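Local coordinates for protein glutathione reductase (Bartonella henselae, PDB 3O0H) that probably catalyses the NADPH-dependent reduction of glutathione disulfide to glutathione, using bound flavin-adenine dinucleotide as the redox cofactor, at residues B[159-164]-B[322-327]; B[165-170]-B[285-290]; B[195-200]-B[280-285]. One frame throughout, in Å; residues are numbered along the deposited sequence.

Contact 1 (B[159-164]-B[322-327]); sequences LIATGA and WAVGDV. With FAD (flavin-adenine dinucleotide), chain H.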
loop_
_atom_site.group_PDB
_atom_site.type_symbol
_atom_site.label_atom_id
_atom_site.label_comp_id
_atom_site.label_asym_id
_atom_site.label_seq_id
_atom_site.Cartn_x
_atom_site.Cartn_y
_atom_site.Cartn_z
ATOM N N LEU B 159 15.565 -3.739 -34.265
ATOM C CA LEU B 159 15.468 -3.938 -32.821
ATOM C C LEU B 159 14.951 -5.341 -32.514
ATOM O O LEU B 159 13.854 -5.706 -32.918
ATOM C CB LEU B 159 14.526 -2.907 -32.165
ATOM C CG LEU B 159 14.356 -3.058 -30.656
ATOM C CD1 LEU B 159 15.758 -2.894 -29.939
ATOM C CD2 LEU B 159 13.329 -2.076 -30.105
ATOM N N ILE B 160 15.770 -6.107 -31.812
ATOM C CA ILE B 160 15.432 -7.457 -31.396
ATOM C C ILE B 160 14.741 -7.315 -30.036
ATOM O O ILE B 160 15.355 -6.885 -29.056
ATOM C CB ILE B 160 16.659 -8.355 -31.230
ATOM C CG1 ILE B 160 17.480 -8.409 -32.536
ATOM C CG2 ILE B 160 16.212 -9.764 -30.741
ATOM C CD1 ILE B 160 19.023 -8.852 -32.313
ATOM N N ALA B 161 13.466 -7.681 -30.004
ATOM C CA ALA B 161 12.621 -7.580 -28.790
ATOM C C ALA B 161 11.732 -8.864 -28.646
ATOM O O ALA B 161 10.522 -8.795 -28.386
ATOM C CB ALA B 161 11.764 -6.281 -28.839
ATOM N N THR B 162 12.365 -10.017 -28.789
ATOM C CA THR B 162 11.674 -11.295 -28.905
ATOM C C THR B 162 11.384 -12.009 -27.598
ATOM O O THR B 162 10.740 -13.089 -27.598
ATOM C CB THR B 162 12.469 -12.253 -29.841
ATOM O OG1 THR B 162 13.808 -12.341 -29.381
ATOM C CG2 THR B 162 12.464 -11.679 -31.259
ATOM N N GLY B 163 11.781 -11.402 -26.499
ATOM C CA GLY B 163 11.446 -11.923 -25.163
ATOM C C GLY B 163 12.184 -13.202 -24.819
ATOM O O GLY B 163 13.351 -13.415 -25.237
ATOM N N ALA B 164 11.509 -14.024 -24.007
ATOM C CA ALA B 164 12.012 -15.255 -23.510
ATOM C C ALA B 164 11.010 -16.395 -23.875
ATOM O O ALA B 164 9.890 -16.148 -24.427
ATOM C CB ALA B 164 12.241 -15.162 -21.975
ATOM N N TRP B 322 19.999 -3.420 -32.411
ATOM C CA TRP B 322 19.882 -3.193 -30.969
ATOM C C TRP B 322 18.999 -4.287 -30.428
ATOM O O TRP B 322 18.408 -5.022 -31.208
ATOM C CB TRP B 322 19.257 -1.821 -30.685
ATOM C CG TRP B 322 20.154 -0.570 -30.879
ATOM C CD1 TRP B 322 20.788 0.147 -29.884
ATOM C CD2 TRP B 322 20.409 0.128 -32.089
ATOM N NE1 TRP B 322 21.434 1.209 -30.408
ATOM C CE2 TRP B 322 21.231 1.236 -31.764
ATOM C CE3 TRP B 322 20.023 -0.062 -33.412
ATOM C CZ2 TRP B 322 21.684 2.144 -32.712
ATOM C CZ3 TRP B 322 20.466 0.834 -34.361
ATOM C CH2 TRP B 322 21.304 1.931 -34.015
ATOM N N ALA B 323 18.911 -4.424 -29.099
ATOM C CA ALA B 323 18.015 -5.431 -28.472
ATOM C C ALA B 323 17.614 -4.907 -27.099
ATOM O O ALA B 323 18.411 -4.211 -26.451
ATOM C CB ALA B 323 18.696 -6.816 -28.330
ATOM N N VAL B 324 16.398 -5.237 -26.658
ATOM C CA VAL B 324 15.842 -4.775 -25.390
ATOM C C VAL B 324 15.092 -5.943 -24.756
ATOM O O VAL B 324 14.595 -6.834 -25.473
ATOM C CB VAL B 324 14.875 -3.572 -25.606
ATOM C CG1 VAL B 324 15.661 -2.360 -26.084
ATOM C CG2 VAL B 324 13.749 -3.900 -26.619
ATOM N N GLY B 325 15.013 -5.943 -23.430
ATOM C CA GLY B 325 14.120 -6.832 -22.740
ATOM C C GLY B 325 14.718 -8.114 -22.337
ATOM O O GLY B 325 15.944 -8.210 -22.254
ATOM N N ASP B 326 13.853 -9.143 -22.185
ATOM C CA ASP B 326 14.263 -10.463 -21.680
ATOM C C ASP B 326 15.323 -11.078 -22.581
ATOM O O ASP B 326 16.243 -11.774 -22.104
ATOM C CB ASP B 326 13.060 -11.428 -21.602
ATOM C CG ASP B 326 12.060 -11.094 -20.510
ATOM O OD1 ASP B 326 12.240 -10.111 -19.759
ATOM O OD2 ASP B 326 11.041 -11.859 -20.420
ATOM N N VAL B 327 15.258 -10.779 -23.889
ATOM C CA VAL B 327 16.175 -11.419 -24.825
ATOM C C VAL B 327 17.670 -11.077 -24.564
ATOM O O VAL B 327 18.578 -11.800 -24.995
ATOM C CB VAL B 327 15.783 -11.078 -26.301
ATOM C CG1 VAL B 327 16.197 -9.594 -26.693
ATOM C CG2 VAL B 327 16.413 -12.120 -27.259
HETATM P PA FAD H . 7.775 -10.140 -24.440
HETATM O O1A FAD H . 7.789 -11.588 -24.055
HETATM O O2A FAD H . 6.763 -9.311 -23.698
HETATM O O5B FAD H . 7.558 -9.925 -26.008
HETATM C C5B FAD H . 8.212 -10.675 -27.010
HETATM C C4B FAD H . 7.233 -10.749 -28.164
HETATM O O4B FAD H . 7.879 -11.164 -29.358
HETATM C C3B FAD H . 6.081 -11.722 -27.938
HETATM O O3B FAD H . 4.830 -11.068 -28.172
HETATM C C2B FAD H . 6.308 -12.822 -28.957
HETATM O O2B FAD H . 5.087 -13.327 -29.442
HETATM C C1B FAD H . 7.038 -12.133 -30.059
HETATM N N9A FAD H . 8.058 -12.830 -30.860
HETATM C C8A FAD H . 9.109 -13.576 -30.414
HETATM N N7A FAD H . 9.873 -13.901 -31.469
HETATM C C5A FAD H . 9.299 -13.349 -32.579
HETATM C C6A FAD H . 9.675 -13.287 -33.894
HETATM N N6A FAD H . 10.774 -13.896 -34.366
HETATM N N1A FAD H . 8.881 -12.606 -34.785
HETATM C C2A FAD H . 7.751 -11.965 -34.333
HETATM N N3A FAD H . 7.393 -11.994 -33.027
HETATM C C4A FAD H . 8.199 -12.646 -32.178
HETATM N N1 FAD H . 7.173 -9.421 -15.105
HETATM C C2 FAD H . 6.919 -8.439 -14.170
HETATM O O2 FAD H . 7.546 -7.349 -14.147
HETATM N N3 FAD H . 5.965 -8.642 -13.252
HETATM C C4 FAD H . 5.189 -9.789 -13.219
HETATM O O4 FAD H . 4.306 -9.854 -12.355
HETATM C C4X FAD H . 5.438 -10.788 -14.161
HETATM N N5 FAD H . 4.697 -11.938 -14.197
HETATM C C5X FAD H . 4.968 -12.878 -15.191
HETATM C C6 FAD H . 4.219 -14.042 -15.197
HETATM C C7 FAD H . 4.431 -15.010 -16.170
HETATM C C7M FAD H . 3.572 -16.262 -16.142
HETATM C C8 FAD H . 5.393 -14.808 -17.140
HETATM C C8M FAD H . 5.673 -15.866 -18.187
HETATM C C9 FAD H . 6.168 -13.654 -17.123
HETATM C C9A FAD H . 5.957 -12.684 -16.137
HETATM N N10 FAD H . 6.694 -11.514 -16.083
HETATM C C10 FAD H . 6.423 -10.571 -15.124
HETATM C "C1'" FAD H . 7.780 -11.223 -17.042
HETATM C "C2'" FAD H . 7.366 -10.335 -18.189
HETATM O "O2'" FAD H . 6.339 -10.984 -18.914
HETATM C "C3'" FAD H . 8.569 -10.123 -19.071
HETATM O "O3'" FAD H . 9.726 -9.733 -18.354
HETATM C "C4'" FAD H . 8.235 -9.164 -20.192
HETATM O "O4'" FAD H . 7.101 -9.672 -20.901
HETATM C "C5'" FAD H . 9.402 -9.034 -21.163
HETATM O "O5'" FAD H . 9.099 -8.067 -22.192
HETATM P P FAD H . 9.820 -8.295 -23.608
HETATM O O1P FAD H . 9.540 -7.117 -24.513
HETATM O O2P FAD H . 11.293 -8.565 -23.388
HETATM O O3P FAD H . 9.289 -9.653 -24.229
HETATM O O HOH W 1 13.147 -9.116 -25.339
HETATM O O HOH W 2 9.451 -13.035 -22.461
#

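Contact 2 (B[165-170]-B[285-290]); sequences KIVSNS and GRVPNT. With FAD (flavin-adenine dinucleotide), chain H.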
loop_
_atom_site.group_PDB
_atom_site.type_symbol
_atom_site.label_atom_id
_atom_site.label_comp_id
_atom_site.label_asym_id
_atom_site.label_seq_id
_atom_site.Cartn_x
_atom_site.Cartn_y
_atom_site.Cartn_z
ATOM N N LYS B 165 11.423 -17.613 -23.592
ATOM C CA LYS B 165 10.704 -18.824 -23.932
ATOM C C LYS B 165 10.904 -19.802 -22.806
ATOM O O LYS B 165 11.964 -19.866 -22.255
ATOM C CB LYS B 165 11.369 -19.452 -25.171
ATOM C CG LYS B 165 10.455 -19.793 -26.305
ATOM C CD LYS B 165 11.092 -20.829 -27.242
ATOM C CE LYS B 165 10.090 -21.143 -28.362
ATOM N NZ LYS B 165 10.569 -22.200 -29.256
ATOM N N ILE B 166 9.922 -20.652 -22.566
ATOM C CA ILE B 166 10.016 -21.703 -21.574
ATOM C C ILE B 166 11.112 -22.668 -21.991
ATOM O O ILE B 166 11.289 -22.937 -23.171
ATOM C CB ILE B 166 8.627 -22.408 -21.422
ATOM C CG1 ILE B 166 7.584 -21.347 -20.943
ATOM C CG2 ILE B 166 8.784 -23.538 -20.455
ATOM C CD1 ILE B 166 6.077 -21.403 -21.471
ATOM N N VAL B 167 11.927 -23.081 -21.040
ATOM C CA VAL B 167 12.927 -24.108 -21.271
ATOM C C VAL B 167 12.260 -25.424 -21.703
ATOM O O VAL B 167 11.138 -25.731 -21.320
ATOM C CB VAL B 167 13.780 -24.422 -20.003
ATOM C CG1 VAL B 167 14.734 -23.299 -19.686
ATOM C CG2 VAL B 167 12.880 -24.731 -18.813
ATOM N N SER B 168 12.992 -26.203 -22.476
ATOM C CA SER B 168 12.454 -27.396 -23.137
ATOM C C SER B 168 11.787 -28.429 -22.235
ATOM O O SER B 168 10.639 -28.853 -22.495
ATOM C CB SER B 168 13.567 -28.081 -23.910
ATOM O OG SER B 168 13.172 -29.389 -24.226
ATOM N N ASN B 169 12.498 -28.844 -21.187
ATOM C CA ASN B 169 12.004 -29.881 -20.267
ATOM C C ASN B 169 12.111 -31.293 -20.899
ATOM O O ASN B 169 11.582 -32.259 -20.352
ATOM C CB ASN B 169 10.549 -29.594 -19.769
ATOM C CG ASN B 169 10.420 -28.282 -18.909
ATOM O OD1 ASN B 169 10.967 -28.206 -17.807
ATOM N ND2 ASN B 169 9.642 -27.276 -19.407
ATOM N N SER B 170 12.815 -31.405 -22.029
ATOM C CA SER B 170 12.939 -32.674 -22.779
ATOM C C SER B 170 12.681 -33.937 -21.962
ATOM O O SER B 170 13.497 -34.859 -21.929
ATOM C CB SER B 170 14.331 -32.764 -23.435
ATOM O OG SER B 170 15.362 -32.309 -22.562
ATOM N N GLY B 285 11.489 -22.351 -15.611
ATOM C CA GLY B 285 12.364 -21.257 -16.074
ATOM C C GLY B 285 12.096 -20.872 -17.533
ATOM O O GLY B 285 11.569 -21.689 -18.333
ATOM N N ARG B 286 12.487 -19.643 -17.865
ATOM C CA ARG B 286 12.399 -19.100 -19.205
ATOM C C ARG B 286 13.766 -18.595 -19.606
ATOM O O ARG B 286 14.485 -18.027 -18.792
ATOM C CB ARG B 286 11.398 -17.925 -19.212
ATOM C CG ARG B 286 9.963 -18.302 -18.807
ATOM C CD ARG B 286 9.126 -17.040 -18.521
ATOM N NE ARG B 286 8.958 -16.200 -19.699
ATOM C CZ ARG B 286 8.148 -16.449 -20.726
ATOM N NH1 ARG B 286 7.428 -17.568 -20.789
ATOM N NH2 ARG B 286 8.064 -15.568 -21.730
ATOM N N VAL B 287 14.120 -18.803 -20.851
ATOM C CA VAL B 287 15.415 -18.382 -21.373
ATOM C C VAL B 287 15.208 -17.423 -22.571
ATOM O O VAL B 287 14.160 -17.444 -23.182
ATOM C CB VAL B 287 16.227 -19.584 -21.757
ATOM C CG1 VAL B 287 16.629 -20.372 -20.474
ATOM C CG2 VAL B 287 15.458 -20.499 -22.766
ATOM N N PRO B 288 16.201 -16.576 -22.884
ATOM C CA PRO B 288 16.152 -15.681 -24.050
ATOM C C PRO B 288 15.772 -16.419 -25.322
ATOM O O PRO B 288 16.285 -17.519 -25.593
ATOM C CB PRO B 288 17.587 -15.177 -24.158
ATOM C CG PRO B 288 18.082 -15.203 -22.726
ATOM C CD PRO B 288 17.522 -16.515 -22.216
ATOM N N ASN B 289 14.835 -15.831 -26.071
ATOM C CA ASN B 289 14.266 -16.431 -27.266
ATOM C C ASN B 289 15.061 -15.988 -28.512
ATOM O O ASN B 289 14.675 -15.051 -29.206
ATOM C CB ASN B 289 12.805 -16.002 -27.384
ATOM C CG ASN B 289 12.101 -16.594 -28.576
ATOM O OD1 ASN B 289 12.542 -17.594 -29.168
ATOM N ND2 ASN B 289 10.958 -16.000 -28.917
ATOM N N THR B 290 16.136 -16.721 -28.795
ATOM C CA THR B 290 17.090 -16.387 -29.840
ATOM C C THR B 290 17.381 -17.561 -30.793
ATOM O O THR B 290 18.187 -17.393 -31.706
ATOM C CB THR B 290 18.421 -15.946 -29.185
ATOM O OG1 THR B 290 18.797 -16.916 -28.181
ATOM C CG2 THR B 290 18.291 -14.604 -28.485
HETATM P PA FAD H . 7.775 -10.140 -24.440
HETATM O O1A FAD H . 7.789 -11.588 -24.055
HETATM O O2A FAD H . 6.763 -9.311 -23.698
HETATM O O5B FAD H . 7.558 -9.925 -26.008
HETATM C C5B FAD H . 8.212 -10.675 -27.010
HETATM C C4B FAD H . 7.233 -10.749 -28.164
HETATM O O4B FAD H . 7.879 -11.164 -29.358
HETATM C C3B FAD H . 6.081 -11.722 -27.938
HETATM O O3B FAD H . 4.830 -11.068 -28.172
HETATM C C2B FAD H . 6.308 -12.822 -28.957
HETATM O O2B FAD H . 5.087 -13.327 -29.442
HETATM C C1B FAD H . 7.038 -12.133 -30.059
HETATM N N9A FAD H . 8.058 -12.830 -30.860
HETATM C C8A FAD H . 9.109 -13.576 -30.414
HETATM N N7A FAD H . 9.873 -13.901 -31.469
HETATM C C5A FAD H . 9.299 -13.349 -32.579
HETATM C C6A FAD H . 9.675 -13.287 -33.894
HETATM N N6A FAD H . 10.774 -13.896 -34.366
HETATM N N1A FAD H . 8.881 -12.606 -34.785
HETATM C C2A FAD H . 7.751 -11.965 -34.333
HETATM N N3A FAD H . 7.393 -11.994 -33.027
HETATM C C4A FAD H . 8.199 -12.646 -32.178
HETATM N N1 FAD H . 7.173 -9.421 -15.105
HETATM C C2 FAD H . 6.919 -8.439 -14.170
HETATM O O2 FAD H . 7.546 -7.349 -14.147
HETATM N N3 FAD H . 5.965 -8.642 -13.252
HETATM C C4 FAD H . 5.189 -9.789 -13.219
HETATM O O4 FAD H . 4.306 -9.854 -12.355
HETATM C C4X FAD H . 5.438 -10.788 -14.161
HETATM N N5 FAD H . 4.697 -11.938 -14.197
HETATM C C5X FAD H . 4.968 -12.878 -15.191
HETATM C C6 FAD H . 4.219 -14.042 -15.197
HETATM C C7 FAD H . 4.431 -15.010 -16.170
HETATM C C7M FAD H . 3.572 -16.262 -16.142
HETATM C C8 FAD H . 5.393 -14.808 -17.140
HETATM C C8M FAD H . 5.673 -15.866 -18.187
HETATM C C9 FAD H . 6.168 -13.654 -17.123
HETATM C C9A FAD H . 5.957 -12.684 -16.137
HETATM N N10 FAD H . 6.694 -11.514 -16.083
HETATM C C10 FAD H . 6.423 -10.571 -15.124
HETATM C "C1'" FAD H . 7.780 -11.223 -17.042
HETATM C "C2'" FAD H . 7.366 -10.335 -18.189
HETATM O "O2'" FAD H . 6.339 -10.984 -18.914
HETATM C "C3'" FAD H . 8.569 -10.123 -19.071
HETATM O "O3'" FAD H . 9.726 -9.733 -18.354
HETATM C "C4'" FAD H . 8.235 -9.164 -20.192
HETATM O "O4'" FAD H . 7.101 -9.672 -20.901
HETATM C "C5'" FAD H . 9.402 -9.034 -21.163
HETATM O "O5'" FAD H . 9.099 -8.067 -22.192
HETATM P P FAD H . 9.820 -8.295 -23.608
HETATM O O1P FAD H . 9.540 -7.117 -24.513
HETATM O O2P FAD H . 11.293 -8.565 -23.388
HETATM O O3P FAD H . 9.289 -9.653 -24.229
#

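Contact 3 (B[195-200]-B[280-285]); sequences VIVGGG and VMLATG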
loop_
_atom_site.group_PDB
_atom_site.type_symbol
_atom_site.label_atom_id
_atom_site.label_comp_id
_atom_site.label_asym_id
_atom_site.label_seq_id
_atom_site.Cartn_x
_atom_site.Cartn_y
_atom_site.Cartn_z
ATOM N N VAL B 195 -0.368 -30.572 -9.853
ATOM C CA VAL B 195 1.044 -30.599 -9.465
ATOM C C VAL B 195 1.750 -29.448 -10.198
ATOM O O VAL B 195 1.582 -29.296 -11.414
ATOM C CB VAL B 195 1.724 -31.932 -9.797
ATOM C CG1 VAL B 195 3.241 -31.829 -9.572
ATOM C CG2 VAL B 195 1.128 -33.082 -8.977
ATOM N N ILE B 196 2.479 -28.620 -9.449
ATOM C CA ILE B 196 3.247 -27.469 -10.025
ATOM C C ILE B 196 4.699 -27.870 -9.873
ATOM O O ILE B 196 5.137 -28.100 -8.735
ATOM C CB ILE B 196 3.081 -26.168 -9.225
ATOM C CG1 ILE B 196 1.616 -25.762 -8.957
ATOM C CG2 ILE B 196 3.910 -24.978 -9.873
ATOM C CD1 ILE B 196 0.807 -25.667 -10.142
ATOM N N VAL B 197 5.447 -27.937 -10.985
ATOM C CA VAL B 197 6.864 -28.261 -10.939
ATOM C C VAL B 197 7.718 -26.985 -11.022
ATOM O O VAL B 197 7.866 -26.392 -12.101
ATOM C CB VAL B 197 7.281 -29.210 -12.096
ATOM C CG1 VAL B 197 8.753 -29.666 -11.922
ATOM C CG2 VAL B 197 6.289 -30.406 -12.203
ATOM N N GLY B 198 8.282 -26.582 -9.886
ATOM C CA GLY B 198 9.158 -25.415 -9.828
ATOM C C GLY B 198 8.749 -24.487 -8.705
ATOM O O GLY B 198 7.589 -24.193 -8.548
ATOM N N GLY B 199 9.713 -24.094 -7.891
ATOM C CA GLY B 199 9.492 -23.225 -6.741
ATOM C C GLY B 199 10.071 -21.818 -6.865
ATOM O O GLY B 199 10.366 -21.171 -5.855
ATOM N N GLY B 200 10.191 -21.332 -8.088
ATOM C CA GLY B 200 10.426 -19.909 -8.312
ATOM C C GLY B 200 9.102 -19.154 -8.235
ATOM O O GLY B 200 8.064 -19.714 -7.901
ATOM N N VAL B 280 -0.740 -31.145 -14.548
ATOM C CA VAL B 280 0.620 -30.952 -14.141
ATOM C C VAL B 280 1.143 -29.704 -14.874
ATOM O O VAL B 280 1.077 -29.639 -16.100
ATOM C CB VAL B 280 1.475 -32.144 -14.511
ATOM C CG1 VAL B 280 2.926 -31.889 -14.078
ATOM C CG2 VAL B 280 0.913 -33.429 -13.885
ATOM N N MET B 281 1.621 -28.702 -14.124
ATOM C CA MET B 281 2.173 -27.501 -14.756
ATOM C C MET B 281 3.657 -27.407 -14.524
ATOM O O MET B 281 4.122 -27.546 -13.403
ATOM C CB MET B 281 1.504 -26.244 -14.182
ATOM C CG MET B 281 1.949 -24.927 -14.811
ATOM S SD MET B 281 1.594 -23.513 -13.738
ATOM C CE MET B 281 2.301 -22.192 -14.770
ATOM N N LEU B 282 4.411 -27.150 -15.587
ATOM C CA LEU B 282 5.835 -26.923 -15.453
ATOM C C LEU B 282 6.108 -25.412 -15.330
ATOM O O LEU B 282 5.692 -24.625 -16.189
ATOM C CB LEU B 282 6.583 -27.493 -16.636
ATOM C CG LEU B 282 6.405 -29.004 -16.872
ATOM C CD1 LEU B 282 7.020 -29.345 -18.184
ATOM C CD2 LEU B 282 6.981 -29.887 -15.737
ATOM N N ALA B 283 6.855 -25.027 -14.298
ATOM C CA ALA B 283 7.259 -23.647 -14.107
ATOM C C ALA B 283 8.735 -23.624 -13.785
ATOM O O ALA B 283 9.121 -23.220 -12.695
ATOM C CB ALA B 283 6.445 -23.016 -12.957
ATOM N N THR B 284 9.551 -24.059 -14.727
ATOM C CA THR B 284 10.944 -24.422 -14.449
ATOM C C THR B 284 11.973 -23.463 -15.053
ATOM O O THR B 284 13.193 -23.731 -14.999
ATOM C CB THR B 284 11.224 -25.830 -14.955
ATOM O OG1 THR B 284 10.887 -25.902 -16.346
ATOM C CG2 THR B 284 10.355 -26.836 -14.154
ATOM N N GLY B 285 11.489 -22.351 -15.611
ATOM C CA GLY B 285 12.364 -21.257 -16.074
ATOM C C GLY B 285 12.096 -20.872 -17.533
ATOM O O GLY B 285 11.569 -21.689 -18.333
#

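Contact 1 (B[159-164]-B[322-327])
Leu159 lies against Trp322, Ala323 and Val324 where two neighbouring parallel strands, 158-160 and 321-323, leave the sheet of the FAD-binding Rossmann-type domain and turn toward the cofactor. Two backbone bonds fix the register: Ile160 N gives a nearly straight bond to Trp322 O (2.9 Å, 176° at the hydrogen), and Ile160 O receives Val324 N. With CG anti to the backbone N (chi1 179°), Leu159 directs CD1 across the neighbouring strand, 3.7 Å from Trp322 CB. The same methyl reaches Val324 CG1, and the two side chains meet at about a right angle. Trp322 shares CB with this cluster but sends its indole away, edge-to-face with Phe344 of helix 334-349.

On the face of Ile160, its CG2 meets Val327 CG1 at 4.1 Å, the side chains again at about a right angle. Val327 CG2 lies 3.4 Å from Thr162 OG1, a hydroxyl that is hydrogen-bonded to Asn289 O.

Past the strand ends the two segments line one part of the FAD pyrophosphate site. One water is gripped by four bonds: it accepts from Gly163 N and Val327 N and donates to Val324 O and FAD O2P, so it ties both loops to the phosphate. FAD O2P also accepts Asp326 N directly (2.9 Å, 163° at the hydrogen). Gly163 and Gly325 bring bare backbone to the pyrophosphate: Gly163 CA lies 3.3 Å from FAD O3P and Gly325 CA 3.4 Å from FAD O2P. A second water accepts from Ala164 N and donates to FAD O1A and Asp326 OD2. Through this water OD2 of Asp326 is linked to phosphate oxygen O1A, while OD1 accepts the ribityl hydroxyl FAD O3' at 2.9 Å.

Contact 2 (B[165-170]-B[285-290])
Lys165 N and Val287 O form a 2.8 Å hydrogen bond, with an N-H...O angle of 146°. The return bond runs from Val287 N to Lys165 O, also 2.8 Å, but is straighter at 163°. These reciprocal bonds define Lys165 and Val287 as an antiparallel hydrogen-bonded pair; Ile166 and Arg286 follow as the non-hydrogen-bonded pair. One step further Val167 N gives a further bond to Gly285 O and continues the ladder beyond the end of the strand.

Lys165 is the residue most buried by the contact, although it remains exposed to solvent overall. Beyond CG its chain is extended; the side chains of Lys165 and Asn289 cross obliquely, and Lys165 CD comes to 4.0 Å from Asn289 OD1, a contact through the aliphatic stem. Asn289 ND2 lies toward the adenine, 3.4 Å from FAD C8A. Val287, on the face of Lys165, reaches with CG1 to 3.6 Å from CG1 of Val167, just past the strand end, the two side chains crossing at about a right angle.

Arg286 occupies the other face with Ile166. Its chain bends at chi3 (64°), which brings the guanidinium beside the isoalloxazine end of the cofactor: the methyl carbon FAD C8M lies 3.3 Å above the guanidinium plane, offset toward its rim. Lys165 N lies over the face opposite the flavin methyl, and Ile166 CG1 approaches obliquely, 3.8 Å from Arg286 NH1. Gln332 NE2 bonds to Arg286 O and ties the ribbon to the loop before helix 334-349.

This short antiparallel ribbon joins the FAD-binding domain to what is probably the NADPH-binding domain, consistent with the two-dinucleotide-domain build of flavoprotein disulfide reductases.

Contact 3 (B[195-200]-B[280-285])
Val197 turns CG2 anti to its carbonyl carbon and CG1 anti to its nitrogen (chi1 -173°), while Leu282 carries CG beside its own nitrogen (chi1 -59°); these settings bring Val197 CG2 to 3.6 Å from Leu282 CD2. The two side chains lie side by side, pointing the same way, as expected of paired residues on parallel strands. Strands 193-197 and 279-282 are neighbours in the parallel sheet of the second dinucleotide-binding domain, probably the NADPH domain, and the N-to-C directions of segments 195-197 and 280-282 differ by 16°.

Three 2.8 Å backbone bonds join them: Met281 N to Val195 O, Val197 N to Met281 O and Ala283 N to Val197 O. The opposite face holds Ile196 and Met281, again side by side, with Ile196 CD1 4.1 Å from Met281 CB. Helix 201-212 covers this face, Ile202 and Phe206 touching Met281.

Gly198 and Gly200 fit the GxGxxG pattern of Rossmann-type folds, and Gly200 is the N-cap of that helix. Gly198 CA comes to 3.6 Å from Ala283 O. Nearby, Thr284 OG1 is hydrogen-bonded to Asn169 OD1, and Thr284 CG2 sits 3.3 Å from Val197 O.

Contact 3 is nested along the chain within contact 2, which is itself nested within contact 1. Contacts 1 and 2, with centres about 14 Å apart, touch directly: Gly163 O lies 3.0 Å from Asn289 N. Both also touch FAD, contact 1 from the adenosine through the pyrophosphate to the ribityl chain, contact 2 near the adenine and a flavin methyl. Contacts 2 and 3 share Gly285, and Asn169 ND2 sits 3.6 Å from Leu282 CD1; their centres are about 13 Å apart. Contacts 1 and 3 do not touch, their nearest atoms being about 7 Å apart, and the ribbon of contact 2 connects their two sheets.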